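Local coordinates for putative NADPH-dependent oxidoreductase (Desulfitobacterium hafniense DCB-2, PDB 3DB2), which probably catalyses NADPH-dependent oxidation or reduction of a substrate not yet identified, as a putative dehydrogenase with a Rossmann-fold domain, at residues N4-A9 / D66-I71; L30-C35 / Y50-D55. One frame throughout, in Å; residues are numbered along the deposited sequence.

Overall arrangement
Both contacts lie in the parallel sheet of the Rossmann-fold domain, the part expected to bind the nicotinamide cofactor. Contact 1 joins strand 6-11 to strand 69-72. Contact 2 joins strand 30-36 to the short outermost strand 53-54. Their centres are about 9 Å apart. Strands 6-11 and 30-36 are neighbours, so the two contacts share one continuous sheet. Probable hydrogen bonds link them, with V8 N 2.9 Å from K31 O and K31 N 2.9 Å from V6 O. Along the chain, contact 2 is nested inside the loop that contact 1 closes. Strand 6-11 leads towards G12, G14 and A17, which fit a Rossmann-type GxGxxA pattern and probably form the dinucleotide-binding turn.

Contact 1. Residues N4-A9 / D66-I71; sequences NPVGVA and DVEMVI
E68 reaches back along segment 4-9 and takes the backbone N-H of G7 on its carboxylate. G7 N lies 3.2 Å from E68 OE2, on the anti side of that oxygen and 34° out of the carboxylate plane. CG of E68 stands anti to its own carbonyl carbon (chi1 -50°), and the chain then extends past G7. R315 of helix 302-316 forms a salt bridge with the same OE2. With an alanine here, R315 would probably lose this charged mate and G7 N its carboxylate acceptor.

G7 O accepts two N-H groups, from E68 N at 2.7 Å and from M69 N. The M69 bond runs nearly along the C=O axis, whereas E68 N comes in tilted from the carbonyl plane. Parallel pairing follows, with A9 N bonded to M69 O and I71 N bonded to A9 O at 2.8 Å. G7 CA also sits 3.2 Å from D66 O, where a side chain would clash.

M69 is a selenomethionine. Its CG is anti to the backbone N (chi1 -179°), and a bend at chi3 brings CE to 3.7 Å from V8 CG1. V6 CG1 meets the same methyl, the V6 and M69 side chains crossing at about a right angle. I71 CD1 packs on V8 CB at 3.8 Å. Beyond this group, V310 and V307 of helix 302-316 touch M69 and I71. On the other face, A9 CB rests against V67 CG1.

The contact is thus an apolar strand pair inside the sheet, with a charged end at E68 that ties the start of strand 6-11 to helix 302-316.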
ATOM      1  N   ASN C   4      37.596 -27.705  -0.760  1.00 44.43           N
ATOM      2  CA  ASN C   4      37.531 -28.077  -2.174  1.00 45.59           C
ATOM      3  C   ASN C   4      36.340 -27.362  -2.792  1.00 40.74           C
ATOM      4  O   ASN C   4      35.268 -27.461  -2.194  1.00 29.91           O
ATOM      5  CB  ASN C   4      37.396 -29.593  -2.268  1.00 49.80           C
ATOM      6  CG  ASN C   4      37.773 -30.212  -3.591  1.00 53.65           C
ATOM      7  OD1 ASN C   4      36.984 -30.205  -4.541  1.00 54.59           O
ATOM      8  ND2 ASN C   4      38.989 -30.754  -3.645  1.00 56.58           N
ATOM      9  N   PRO C   5      36.483 -26.644  -3.887  1.00 39.26           N
ATOM     10  CA  PRO C   5      35.319 -26.042  -4.539  1.00 35.74           C
ATOM     11  C   PRO C   5      34.281 -27.076  -4.960  1.00 30.96           C
ATOM     12  O   PRO C   5      34.638 -28.179  -5.372  1.00 24.22           O
ATOM     13  CB  PRO C   5      35.887 -25.387  -5.797  1.00 33.13           C
ATOM     14  CG  PRO C   5      37.303 -25.097  -5.388  1.00 40.14           C
ATOM     15  CD  PRO C   5      37.735 -26.286  -4.576  1.00 38.43           C
ATOM     16  N   VAL C   6      33.011 -26.708  -4.836  1.00 28.05           N
ATOM     17  CA  VAL C   6      31.919 -27.638  -5.133  1.00 22.25           C
ATOM     18  C   VAL C   6      31.723 -27.597  -6.640  1.00 20.82           C
ATOM     19  O   VAL C   6      31.665 -26.487  -7.176  1.00 22.68           O
ATOM     20  CB  VAL C   6      30.598 -27.299  -4.419  1.00 25.65           C
ATOM     21  CG1 VAL C   6      29.416 -28.032  -5.052  1.00 22.33           C
ATOM     22  CG2 VAL C   6      30.635 -27.641  -2.938  1.00 23.12           C
ATOM     23  N   GLY C   7      31.611 -28.755  -7.270  1.00 23.04           N
ATOM     24  CA  GLY C   7      31.389 -28.858  -8.697  1.00 24.45           C
ATOM     25  C   GLY C   7      29.938 -28.667  -9.093  1.00 21.81           C
ATOM     26  O   GLY C   7      29.047 -29.368  -8.613  1.00 21.74           O
ATOM     27  N   VAL C   8      29.683 -27.728 -10.001  1.00 21.11           N
ATOM     28  CA  VAL C   8      28.300 -27.396 -10.345  1.00 19.87           C
ATOM     29  C   VAL C   8      28.059 -27.542 -11.831  1.00 18.50           C
ATOM     30  O   VAL C   8      29.003 -27.430 -12.631  1.00 23.95           O
ATOM     31  CB  VAL C   8      27.934 -25.980  -9.848  1.00 23.65           C
ATOM     32  CG1 VAL C   8      28.187 -25.915  -8.339  1.00 23.32           C
ATOM     33  CG2 VAL C   8      28.701 -24.881 -10.545  1.00 21.50           C
ATOM     34  N   ALA C   9      26.822 -27.820 -12.194  1.00 16.94           N
ATOM     35  CA  ALA C   9      26.387 -27.891 -13.590  1.00 16.57           C
ATOM     36  C   ALA C   9      25.192 -26.951 -13.775  1.00 18.60           C
ATOM     37  O   ALA C   9      24.319 -26.965 -12.907  1.00 20.33           O
ATOM     38  CB  ALA C   9      25.945 -29.253 -14.074  1.00 18.61           C
ATOM     39  N   ASP C  66      32.054 -35.310 -10.577  1.00 22.77           N
ATOM     40  CA  ASP C  66      32.497 -34.024 -10.065  1.00 24.58           C
ATOM     41  C   ASP C  66      31.351 -33.014 -10.190  1.00 22.44           C
ATOM     42  O   ASP C  66      31.465 -31.869  -9.759  1.00 25.95           O
ATOM     43  CB  ASP C  66      33.783 -33.523 -10.722  1.00 28.25           C
ATOM     44  CG  ASP C  66      33.815 -33.573 -12.229  1.00 27.05           C
ATOM     45  OD1 ASP C  66      32.912 -34.211 -12.804  1.00 26.77           O
ATOM     46  OD2 ASP C  66      34.750 -32.973 -12.817  1.00 28.37           O
ATOM     47  N   VAL C  67      30.214 -33.424 -10.746  1.00 20.10           N
ATOM     48  CA  VAL C  67      29.034 -32.546 -10.607  1.00 23.91           C
ATOM     49  C   VAL C  67      28.351 -32.885  -9.279  1.00 19.44           C
ATOM     50  O   VAL C  67      27.768 -33.958  -9.177  1.00 21.09           O
ATOM     51  CB  VAL C  67      28.065 -32.664 -11.782  1.00 22.09           C
ATOM     52  CG1 VAL C  67      26.709 -32.046 -11.450  1.00 16.64           C
ATOM     53  CG2 VAL C  67      28.677 -31.962 -12.980  1.00 18.46           C
ATOM     54  N   GLU C  68      28.474 -31.977  -8.310  1.00 20.67           N
ATOM     55  CA  GLU C  68      27.903 -32.206  -6.990  1.00 22.42           C
ATOM     56  C   GLU C  68      26.536 -31.515  -6.847  1.00 19.34           C
ATOM     57  O   GLU C  68      25.691 -31.995  -6.083  1.00 22.28           O
ATOM     58  CB  GLU C  68      28.849 -31.738  -5.882  1.00 20.04           C
ATOM     59  CG  GLU C  68      30.273 -32.256  -6.028  1.00 27.73           C
ATOM     60  CD  GLU C  68      31.159 -31.818  -4.882  1.00 31.58           C
ATOM     61  OE1 GLU C  68      30.874 -32.254  -3.745  1.00 30.18           O
ATOM     62  OE2 GLU C  68      32.126 -31.065  -5.124  1.00 30.61           O
HETATM   63  N   MSE C  69      26.384 -30.407  -7.550  1.00 15.76           N
HETATM   64  CA  MSE C  69      25.191 -29.574  -7.434  1.00 11.30           C
HETATM   65  C   MSE C  69      24.768 -29.131  -8.842  1.00 17.81           C
HETATM   66  O   MSE C  69      25.614 -28.786  -9.677  1.00 19.53           O
HETATM   67  CB  MSE C  69      25.508 -28.272  -6.680  1.00 17.18           C
HETATM   68  CG  MSE C  69      24.289 -27.361  -6.507  1.00 23.46           C
HETATM   69 SE   MSE C  69      24.756 -25.482  -6.209  0.75 22.80          SE
HETATM   70  CE  MSE C  69      26.337 -25.708  -5.142  1.00 13.34           C
ATOM     71  N   VAL C  70      23.470 -29.107  -9.083  1.00 16.99           N
ATOM     72  CA  VAL C  70      22.947 -28.521 -10.317  1.00 18.53           C
ATOM     73  C   VAL C  70      22.284 -27.171 -10.018  1.00 18.95           C
ATOM     74  O   VAL C  70      21.691 -26.944  -8.971  1.00 18.47           O
ATOM     75  CB  VAL C  70      21.943 -29.432 -11.028  1.00 19.09           C
ATOM     76  CG1 VAL C  70      22.614 -30.730 -11.489  1.00 18.69           C
ATOM     77  CG2 VAL C  70      20.763 -29.776 -10.124  1.00 14.82           C
ATOM     78  N   ILE C  71      22.387 -26.291 -11.009  1.00 17.52           N
ATOM     79  CA  ILE C  71      21.827 -24.932 -10.957  1.00 14.89           C
ATOM     80  C   ILE C  71      20.778 -24.844 -12.053  1.00 19.42           C
ATOM     81  O   ILE C  71      21.097 -24.715 -13.243  1.00 18.57           O
ATOM     82  CB  ILE C  71      22.968 -23.926 -11.084  1.00 15.28           C
ATOM     83  CG1 ILE C  71      23.961 -24.042  -9.900  1.00 16.61           C
ATOM     84  CG2 ILE C  71      22.445 -22.497 -11.234  1.00 20.17           C
ATOM     85  CD1 ILE C  71      25.226 -23.266 -10.075  1.00 17.54           C
TER

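Contact 2. Residues L30-C35 / Y50-D55; sequences LKLVTC and YNCAGD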
ATOM      1  N   LEU C  30      33.095 -22.588  -5.705  1.00 22.81           N
ATOM      2  CA  LEU C  30      32.406 -23.233  -6.798  1.00 22.23           C
ATOM      3  C   LEU C  30      33.334 -23.430  -7.999  1.00 29.31           C
ATOM      4  O   LEU C  30      34.225 -22.615  -8.194  1.00 25.88           O
ATOM      5  CB  LEU C  30      31.220 -22.388  -7.271  1.00 23.63           C
ATOM      6  CG  LEU C  30      30.241 -21.893  -6.213  1.00 25.15           C
ATOM      7  CD1 LEU C  30      29.247 -20.881  -6.748  1.00 26.13           C
ATOM      8  CD2 LEU C  30      29.467 -23.082  -5.637  1.00 23.41           C
ATOM      9  N   LYS C  31      33.050 -24.483  -8.750  1.00 26.71           N
ATOM     10  CA  LYS C  31      33.677 -24.805 -10.029  1.00 25.81           C
ATOM     11  C   LYS C  31      32.618 -25.222 -11.043  1.00 20.89           C
ATOM     12  O   LYS C  31      31.977 -26.264 -10.898  1.00 17.96           O
ATOM     13  CB  LYS C  31      34.718 -25.918  -9.863  1.00 22.40           C
ATOM     14  CG  LYS C  31      35.155 -26.623 -11.115  1.00 32.47           C
ATOM     15  CD  LYS C  31      35.382 -28.111 -10.938  1.00 42.18           C
ATOM     16  N   LEU C  32      32.384 -24.408 -12.066  1.00 20.25           N
ATOM     17  CA  LEU C  32      31.482 -24.817 -13.138  1.00 17.73           C
ATOM     18  C   LEU C  32      32.168 -25.862 -14.023  1.00 24.24           C
ATOM     19  O   LEU C  32      33.146 -25.528 -14.692  1.00 30.22           O
ATOM     20  CB  LEU C  32      31.044 -23.623 -13.943  1.00 23.03           C
ATOM     21  CG  LEU C  32      29.999 -23.631 -15.042  1.00 23.25           C
ATOM     22  CD1 LEU C  32      28.763 -24.466 -14.796  1.00 24.30           C
ATOM     23  CD2 LEU C  32      29.523 -22.191 -15.285  1.00 31.21           C
ATOM     24  N   VAL C  33      31.623 -27.065 -14.007  1.00 22.20           N
ATOM     25  CA  VAL C  33      32.076 -28.250 -14.708  1.00 21.21           C
ATOM     26  C   VAL C  33      31.422 -28.412 -16.073  1.00 26.09           C
ATOM     27  O   VAL C  33      32.043 -28.586 -17.132  1.00 27.16           O
ATOM     28  CB  VAL C  33      31.741 -29.520 -13.883  1.00 20.84           C
ATOM     29  CG1 VAL C  33      32.143 -30.759 -14.672  1.00 29.99           C
ATOM     30  CG2 VAL C  33      32.393 -29.531 -12.520  1.00 23.06           C
ATOM     31  N   THR C  34      30.087 -28.346 -16.137  1.00 16.39           N
ATOM     32  CA  THR C  34      29.418 -28.576 -17.403  1.00 19.20           C
ATOM     33  C   THR C  34      28.089 -27.839 -17.417  1.00 21.17           C
ATOM     34  O   THR C  34      27.700 -27.158 -16.460  1.00 17.12           O
ATOM     35  CB  THR C  34      29.269 -30.091 -17.651  1.00 19.83           C
ATOM     36  OG1 THR C  34      28.851 -30.321 -18.994  1.00 22.57           O
ATOM     37  CG2 THR C  34      28.235 -30.699 -16.717  1.00 20.40           C
ATOM     38  N   CYS C  35      27.394 -27.967 -18.531  1.00 19.83           N
ATOM     39  CA  CYS C  35      26.099 -27.371 -18.780  1.00 18.39           C
ATOM     40  C   CYS C  35      25.271 -28.241 -19.715  1.00 23.84           C
ATOM     41  O   CYS C  35      25.738 -29.063 -20.535  1.00 23.53           O
ATOM     42  CB  CYS C  35      26.316 -25.954 -19.304  1.00 25.47           C
ATOM     43  SG  CYS C  35      26.796 -25.913 -21.067  1.00 25.84           S
ATOM     44  N   TYR C  50      31.762 -19.484 -20.423  1.00 34.71           N
ATOM     45  CA  TYR C  50      32.240 -19.758 -19.067  1.00 29.32           C
ATOM     46  C   TYR C  50      33.286 -20.842 -19.107  1.00 31.75           C
ATOM     47  O   TYR C  50      33.884 -21.269 -18.119  1.00 33.71           O
ATOM     48  CB  TYR C  50      31.012 -20.089 -18.192  1.00 33.31           C
ATOM     49  CG  TYR C  50      30.049 -18.913 -18.183  1.00 27.23           C
ATOM     50  CD1 TYR C  50      30.356 -17.774 -17.427  1.00 28.35           C
ATOM     51  CD2 TYR C  50      28.868 -18.906 -18.887  1.00 24.82           C
ATOM     52  CE1 TYR C  50      29.506 -16.688 -17.395  1.00 23.56           C
ATOM     53  CE2 TYR C  50      28.011 -17.823 -18.859  1.00 27.02           C
ATOM     54  CZ  TYR C  50      28.347 -16.705 -18.106  1.00 24.93           C
ATOM     55  OH  TYR C  50      27.495 -15.626 -18.071  1.00 33.81           O
ATOM     56  N   ASN C  51      33.605 -21.351 -20.310  1.00 40.57           N
ATOM     57  CA  ASN C  51      34.631 -22.388 -20.397  1.00 38.49           C
ATOM     58  C   ASN C  51      34.406 -23.619 -19.526  1.00 35.69           C
ATOM     59  O   ASN C  51      35.182 -24.034 -18.662  1.00 35.33           O
ATOM     60  CB  ASN C  51      36.011 -21.823 -20.023  1.00 43.97           C
ATOM     61  CG  ASN C  51      36.979 -22.483 -21.018  1.00 50.98           C
ATOM     62  OD1 ASN C  51      36.777 -22.291 -22.221  1.00 58.25           O
ATOM     63  ND2 ASN C  51      37.937 -23.225 -20.490  1.00 46.07           N
ATOM     64  N   CYS C  52      33.283 -24.287 -19.732  1.00 29.69           N
ATOM     65  CA  CYS C  52      33.080 -25.582 -19.064  1.00 30.97           C
ATOM     66  C   CYS C  52      32.779 -26.596 -20.166  1.00 34.83           C
ATOM     67  O   CYS C  52      32.914 -26.193 -21.335  1.00 38.28           O
ATOM     68  CB  CYS C  52      31.960 -25.452 -18.054  1.00 28.97           C
ATOM     69  SG  CYS C  52      30.437 -24.721 -18.707  1.00 29.56           S
ATOM     70  N   ALA C  53      32.389 -27.812 -19.805  1.00 30.95           N
ATOM     71  CA  ALA C  53      31.892 -28.787 -20.747  1.00 28.76           C
ATOM     72  C   ALA C  53      30.426 -28.503 -21.072  1.00 27.95           C
ATOM     73  O   ALA C  53      29.705 -27.730 -20.454  1.00 31.40           O
ATOM     74  CB  ALA C  53      32.038 -30.223 -20.240  1.00 35.18           C
ATOM     75  N   GLY C  54      29.935 -29.152 -22.105  1.00 26.18           N
ATOM     76  CA  GLY C  54      28.530 -29.185 -22.479  1.00 27.46           C
ATOM     77  C   GLY C  54      28.159 -30.664 -22.612  1.00 30.65           C
ATOM     78  O   GLY C  54      28.957 -31.502 -23.045  1.00 34.24           O
ATOM     79  N   ASP C  55      26.946 -31.026 -22.226  1.00 30.73           N
ATOM     80  CA  ASP C  55      26.573 -32.443 -22.340  1.00 27.97           C
ATOM     81  C   ASP C  55      25.389 -32.554 -23.280  1.00 26.83           C
ATOM     82  O   ASP C  55      24.449 -31.762 -23.229  1.00 26.49           O
ATOM     83  CB  ASP C  55      26.323 -32.969 -20.940  1.00 24.59           C
ATOM     84  CG  ASP C  55      27.606 -33.335 -20.224  1.00 26.34           C
ATOM     85  OD1 ASP C  55      28.362 -34.125 -20.807  1.00 31.88           O
ATOM     86  OD2 ASP C  55      27.860 -32.862 -19.098  1.00 32.18           O
TER
HETATM   87  O   HOH W   1      35.604 -25.251 -16.205  1.00 63.78           O
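A beta-alpha-beta unit of the Rossmann fold, made of strand 30-36, helix 40-50 and the short, weakly bonded strand 53-54, is closed by this contact. A Schellman motif ends the helix, with N51 at positive phi as its C-prime residue. The chain then runs beside strand 30-36. Two backbone bonds carry the pairing. A53 N donates to V33 O at 2.8 Å, and D55 N donates to C35 O at 2.9 Å.

T34 and D55 make the side-chain bond. OG1 of T34 is anti to the backbone N (chi1 -169°), which turns the hydroxyl to the incoming segment. It donates to D55 OD2 at 2.7 Å, and the two side chains cross at about a right angle. The hydroxyl meets the carboxylate from above its plane, 61° out of it. CG2 of T34 lies beside the same oxygen. R64 also forms a salt bridge to OD2, so a hydroxyl and a guanidinium hold one carboxylate oxygen.

Next to the helix end the side chains meet through apolar atoms. C52 SG lies 3.8 Å from L32 CG. L32 CD2 packs on Y50 CB at 3.9 Å. C52 CB packs on a carbonyl oxygen, 3.3 Å from V33 O. The tyrosine ring leads away from the strand, and its OH bonds to D22. F46 of helix 40-50 touches L32, C35 and the Y50 ring. A water joins the two backbones here, donating to L32 O at 2.9 Å and to N51 O at 2.8 Å.

The contact therefore changes along its length. Apolar side chains and a bridging water hold the helix end, and the polar grip comes where D55, probably charged, is shared by T34 and R64.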